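Local coordinates for arginine decarboxylase, A207R protein (PDB 2NVA) that decarboxylates arginine to agmatine using pyridoxal 5'-phosphate, as a viral relative of the eukaryotic ornithine decarboxylases, at residues Lys25-Leu30 with Glu53-Thr58; Asp154-Leu159 with Lys195-Glu200. All coordinates share one frame; numbering follows the deposited sequence.

Contact 1: Lys25-Leu30 with Glu53-Thr58; sequences KIVEDL and EVLLKT
In the helical layer of the TIM barrel that binds pyridoxal 5'-phosphate, helices 24-37 and 53-61 lie side by side, with Val27 and Leu55 meeting between them. The segment axes come within 10.1 Å and run broadly the same way, 32° apart. One methyl of Leu55 does the touching: its CD1 sits 3.6 Å from Val27 CG2 and 3.8 Å from Val27 CG1, so it rests against both valine branches, and the two side chains cross almost at right angles. The helices flank barrel strand 41-46 in sequence, and Tyr45 on that strand and Tyr261 in a loop also pack on Leu55. One turn on from Leu55, Thr58 CB is directed at helix 24-37, and CG2, anti to the backbone N, lies 3.6 Å from Glu28 CG. The Thr58 hydroxyl turns back into its own helix instead, OG1 donating to Val54 O at 2.7 Å; this carbonyl also takes the Thr58 amide, the two donors arriving from opposite faces of its plane. A water donates to Glu28 OE1 at 2.7 Å and, more weakly, to Thr58 O, spanning the helices where no direct hydrogen bond does.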
# COMPACT_ATOMS: atom_id res chain seq x y z
N LYS A 25 17.74 -18.06 -12.93
CA LYS A 25 17.67 -19.36 -13.61
C LYS A 25 16.26 -19.94 -13.59
O LYS A 25 15.84 -20.59 -14.56
CB LYS A 25 18.64 -20.36 -12.97
CG LYS A 25 20.08 -19.83 -12.88
CD LYS A 25 20.80 -19.87 -14.22
CE LYS A 25 22.07 -18.99 -14.21
NZ LYS A 25 21.69 -17.51 -14.16
N ILE A 26 15.53 -19.72 -12.50
CA ILE A 26 14.14 -20.14 -12.44
C ILE A 26 13.33 -19.50 -13.57
O ILE A 26 12.58 -20.17 -14.27
CB ILE A 26 13.50 -19.87 -11.04
CG1 ILE A 26 13.98 -20.95 -10.05
CG2 ILE A 26 11.96 -19.86 -11.13
CD1 ILE A 26 13.38 -20.80 -8.63
N VAL A 27 13.52 -18.19 -13.75
CA VAL A 27 12.79 -17.44 -14.77
C VAL A 27 13.22 -17.87 -16.18
O VAL A 27 12.37 -18.03 -17.05
CB VAL A 27 12.95 -15.93 -14.57
CG1 VAL A 27 12.35 -15.12 -15.75
CG2 VAL A 27 12.29 -15.54 -13.25
N GLU A 28 14.53 -18.08 -16.38
CA GLU A 28 15.03 -18.63 -17.65
C GLU A 28 14.35 -19.94 -18.03
O GLU A 28 13.91 -20.11 -19.18
CB GLU A 28 16.55 -18.80 -17.63
CG GLU A 28 17.30 -17.46 -17.53
CD GLU A 28 18.80 -17.63 -17.40
OE1 GLU A 28 19.52 -16.72 -17.87
OE2 GLU A 28 19.25 -18.66 -16.83
N ASP A 29 14.27 -20.87 -17.08
CA ASP A 29 13.59 -22.14 -17.30
C ASP A 29 12.12 -21.94 -17.64
O ASP A 29 11.59 -22.63 -18.50
CB ASP A 29 13.75 -23.06 -16.09
CG ASP A 29 15.19 -23.51 -15.88
OD1 ASP A 29 15.49 -24.02 -14.78
OD2 ASP A 29 16.03 -23.39 -16.82
N LEU A 30 11.47 -20.99 -16.96
CA LEU A 30 10.07 -20.71 -17.23
C LEU A 30 9.84 -20.04 -18.58
O LEU A 30 8.80 -20.25 -19.20
CB LEU A 30 9.43 -19.86 -16.11
CG LEU A 30 9.12 -20.63 -14.81
CD1 LEU A 30 8.80 -19.69 -13.66
CD2 LEU A 30 7.96 -21.62 -15.02
N GLU A 53 15.65 -5.19 -11.41
CA GLU A 53 16.47 -4.95 -12.60
C GLU A 53 17.19 -6.19 -13.16
O GLU A 53 17.45 -6.26 -14.37
CB GLU A 53 17.40 -3.75 -12.45
CG GLU A 53 18.54 -3.91 -11.50
CD GLU A 53 19.40 -2.64 -11.44
OE1 GLU A 53 20.64 -2.74 -11.57
OE2 GLU A 53 18.82 -1.53 -11.26
N VAL A 54 17.49 -7.15 -12.29
CA VAL A 54 18.08 -8.42 -12.75
C VAL A 54 17.04 -9.26 -13.49
O VAL A 54 17.35 -9.89 -14.50
CB VAL A 54 18.72 -9.20 -11.56
CG1 VAL A 54 19.10 -10.62 -11.98
CG2 VAL A 54 19.94 -8.46 -11.05
N LEU A 55 15.80 -9.25 -12.98
CA LEU A 55 14.70 -9.94 -13.65
C LEU A 55 14.49 -9.37 -15.06
O LEU A 55 14.34 -10.12 -16.02
CB LEU A 55 13.40 -9.81 -12.84
CG LEU A 55 12.14 -10.47 -13.40
CD1 LEU A 55 12.33 -11.98 -13.56
CD2 LEU A 55 10.93 -10.17 -12.52
N LEU A 56 14.48 -8.04 -15.16
CA LEU A 56 14.24 -7.39 -16.43
C LEU A 56 15.38 -7.68 -17.41
O LEU A 56 15.13 -7.91 -18.59
CB LEU A 56 14.06 -5.88 -16.25
CG LEU A 56 12.89 -5.39 -15.40
CD1 LEU A 56 12.90 -3.86 -15.32
CD2 LEU A 56 11.54 -5.89 -15.93
N LYS A 57 16.62 -7.67 -16.92
CA LYS A 57 17.77 -8.01 -17.78
C LYS A 57 17.69 -9.46 -18.26
O LYS A 57 18.03 -9.76 -19.41
CB LYS A 57 19.09 -7.71 -17.07
CG LYS A 57 20.37 -8.07 -17.86
CD LYS A 57 20.42 -7.37 -19.22
CE LYS A 57 21.81 -7.53 -19.85
NZ LYS A 57 21.81 -7.19 -21.33
N THR A 58 17.26 -10.35 -17.37
CA THR A 58 17.09 -11.76 -17.70
C THR A 58 16.05 -11.95 -18.81
O THR A 58 16.27 -12.73 -19.74
CB THR A 58 16.69 -12.57 -16.46
OG1 THR A 58 17.69 -12.41 -15.45
CG2 THR A 58 16.55 -14.05 -16.80
O HOH W 1 19.00 -14.59 -19.50

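Contact 2: Asp154-Leu159 with Lys195-Glu200; sequences DEIRHL and KEAFNE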
# COMPACT_ATOMS: atom_id res chain seq x y z
N ASP A 154 -21.02 -3.05 -27.22
CA ASP A 154 -21.82 -2.10 -27.97
C ASP A 154 -21.08 -0.83 -28.45
O ASP A 154 -21.63 -0.06 -29.23
CB ASP A 154 -23.09 -1.74 -27.20
CG ASP A 154 -22.82 -0.99 -25.90
OD1 ASP A 154 -23.77 -0.88 -25.10
OD2 ASP A 154 -21.71 -0.48 -25.65
N GLU A 155 -19.85 -0.62 -28.00
CA GLU A 155 -19.11 0.54 -28.47
C GLU A 155 -17.92 0.18 -29.36
O GLU A 155 -17.20 1.08 -29.80
CB GLU A 155 -18.67 1.42 -27.32
CG GLU A 155 -18.02 0.65 -26.23
CD GLU A 155 -17.60 1.48 -25.03
OE1 GLU A 155 -17.75 2.74 -25.04
OE2 GLU A 155 -17.10 0.87 -24.07
N ILE A 156 -17.71 -1.11 -29.60
CA ILE A 156 -16.57 -1.57 -30.42
C ILE A 156 -16.56 -0.89 -31.79
O ILE A 156 -15.55 -0.27 -32.17
CB ILE A 156 -16.54 -3.14 -30.58
CG1 ILE A 156 -16.33 -3.87 -29.23
CG2 ILE A 156 -15.43 -3.57 -31.56
CD1 ILE A 156 -15.33 -3.14 -28.34
N ARG A 157 -17.67 -1.00 -32.54
CA ARG A 157 -17.70 -0.41 -33.88
C ARG A 157 -17.49 1.10 -33.87
O ARG A 157 -16.72 1.63 -34.68
CB ARG A 157 -18.98 -0.79 -34.66
CG ARG A 157 -18.77 -0.49 -36.14
CD ARG A 157 -19.93 -0.82 -37.05
NE ARG A 157 -19.58 -0.38 -38.40
CZ ARG A 157 -18.93 -1.11 -39.31
NH1 ARG A 157 -18.57 -2.36 -39.05
NH2 ARG A 157 -18.67 -0.59 -40.50
N HIS A 158 -18.16 1.79 -32.95
CA HIS A 158 -18.02 3.23 -32.81
C HIS A 158 -16.56 3.65 -32.59
O HIS A 158 -16.08 4.58 -33.25
CB HIS A 158 -18.88 3.76 -31.64
CG HIS A 158 -18.54 5.16 -31.23
ND1 HIS A 158 -18.92 6.27 -31.96
CD2 HIS A 158 -17.81 5.63 -30.19
CE1 HIS A 158 -18.46 7.36 -31.38
NE2 HIS A 158 -17.79 7.00 -30.30
N LEU A 159 -15.88 2.98 -31.67
CA LEU A 159 -14.48 3.31 -31.35
C LEU A 159 -13.55 3.08 -32.54
O LEU A 159 -12.64 3.86 -32.79
CB LEU A 159 -14.01 2.50 -30.15
CG LEU A 159 -14.57 2.93 -28.79
CD1 LEU A 159 -14.10 1.96 -27.73
CD2 LEU A 159 -14.16 4.36 -28.42
N LYS A 195 -11.99 -12.17 -31.97
CA LYS A 195 -12.13 -12.42 -33.41
C LYS A 195 -13.30 -11.61 -33.98
O LYS A 195 -13.22 -11.08 -35.09
CB LYS A 195 -12.31 -13.91 -33.70
CG LYS A 195 -12.49 -14.28 -35.19
CD LYS A 195 -11.34 -13.75 -36.06
CE LYS A 195 -11.56 -14.10 -37.54
NZ LYS A 195 -11.37 -15.57 -37.81
N GLU A 196 -14.38 -11.52 -33.21
CA GLU A 196 -15.53 -10.73 -33.63
C GLU A 196 -15.18 -9.25 -33.72
O GLU A 196 -15.63 -8.56 -34.63
CB GLU A 196 -16.72 -10.95 -32.68
CG GLU A 196 -17.27 -12.38 -32.75
CD GLU A 196 -18.24 -12.72 -31.63
OE1 GLU A 196 -18.40 -11.91 -30.68
OE2 GLU A 196 -18.85 -13.83 -31.70
N ALA A 197 -14.38 -8.77 -32.77
CA ALA A 197 -13.90 -7.38 -32.82
C ALA A 197 -12.91 -7.16 -33.98
O ALA A 197 -12.93 -6.11 -34.64
CB ALA A 197 -13.28 -6.98 -31.48
N PHE A 198 -12.06 -8.15 -34.21
CA PHE A 198 -11.10 -8.15 -35.32
C PHE A 198 -11.86 -7.96 -36.63
O PHE A 198 -11.46 -7.14 -37.49
CB PHE A 198 -10.40 -9.50 -35.31
CG PHE A 198 -9.02 -9.50 -35.88
CD1 PHE A 198 -7.92 -9.20 -35.07
CD2 PHE A 198 -8.81 -9.88 -37.21
CE1 PHE A 198 -6.64 -9.24 -35.58
CE2 PHE A 198 -7.51 -9.92 -37.74
CZ PHE A 198 -6.42 -9.60 -36.89
N ASN A 199 -12.96 -8.70 -36.78
CA ASN A 199 -13.81 -8.64 -37.97
C ASN A 199 -14.54 -7.30 -38.15
O ASN A 199 -14.77 -6.88 -39.28
CB ASN A 199 -14.79 -9.83 -38.02
CG ASN A 199 -14.08 -11.17 -38.26
OD1 ASN A 199 -12.93 -11.22 -38.74
ND2 ASN A 199 -14.76 -12.25 -37.93
N GLU A 200 -14.89 -6.65 -37.04
CA GLU A 200 -15.45 -5.30 -37.07
C GLU A 200 -14.42 -4.29 -37.55
O GLU A 200 -14.74 -3.39 -38.34
CB GLU A 200 -15.96 -4.87 -35.70
CG GLU A 200 -17.22 -5.57 -35.26
CD GLU A 200 -18.48 -4.93 -35.81
OE1 GLU A 200 -19.54 -5.11 -35.15
OE2 GLU A 200 -18.45 -4.25 -36.86
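Arg157 NH1 is gripped twice, by Glu200 OE2 across the contact and by Ser203 OG further along the same helix as Glu200. The salt bridge to Glu200 measures 2.9 Å from NH1 to OE2 and is moderately bent, with an N-H...O angle of 147°. It joins helix 156-165 to helix 184-204, neighbours in the outer layer of the TIM barrel on the two sides of strand 170-174 in sequence. The oxygen lies in the guanidinium plane, at its edge, and is met nearly end-on to its C-O bond; the carboxylate plane is turned 51° from the guanidinium, and OE2 alone makes the bridge, not a coplanar two-oxygen pairing. Arg157 reaches out extended from CG to NE, while Glu200 folds at chi2 (-84°), which brings OE2 across the arginine chain, 3.7 Å from Arg157 CD. NE of the same guanidinium bridges to Glu161 one turn on, so two acidic residues fix its orientation and probably offset its positive charge. Beyond the salt bridge the interface turns apolar. Ile156 is buried, packing also on Leu132 of strand 129-133 and on Ile134, and its neighbour Glu155 forms a salt bridge with Arg274 of the second subunit. Towards helix 184-204 Ile156 offers its CG2 branch, which lies 4.0 Å from Ala197 CB. The same CG2 also touches the base of the glutamate, 4.4 Å from Glu200 CB.

Both contacts join pairs of helices in the outer layer of the same barrel, but they hold different elements and do not touch: their nearest atoms are about 25 Å apart and their centres about 37 Å. Contact 1 is the more buried and lies nearer the chain centre; its Leu55 side chain is about 8 Å from Gly254, which binds pyridoxal 5'-phosphate. Its direct cross-helix contacts are between carbon atoms, with one water, weakly bonded on one side, linking polar groups at the margin. Contact 2, farther out and away from the known sites, keeps an apolar patch but adds a direct salt bridge on partly exposed side chains, and one of its segments reaches the second subunit.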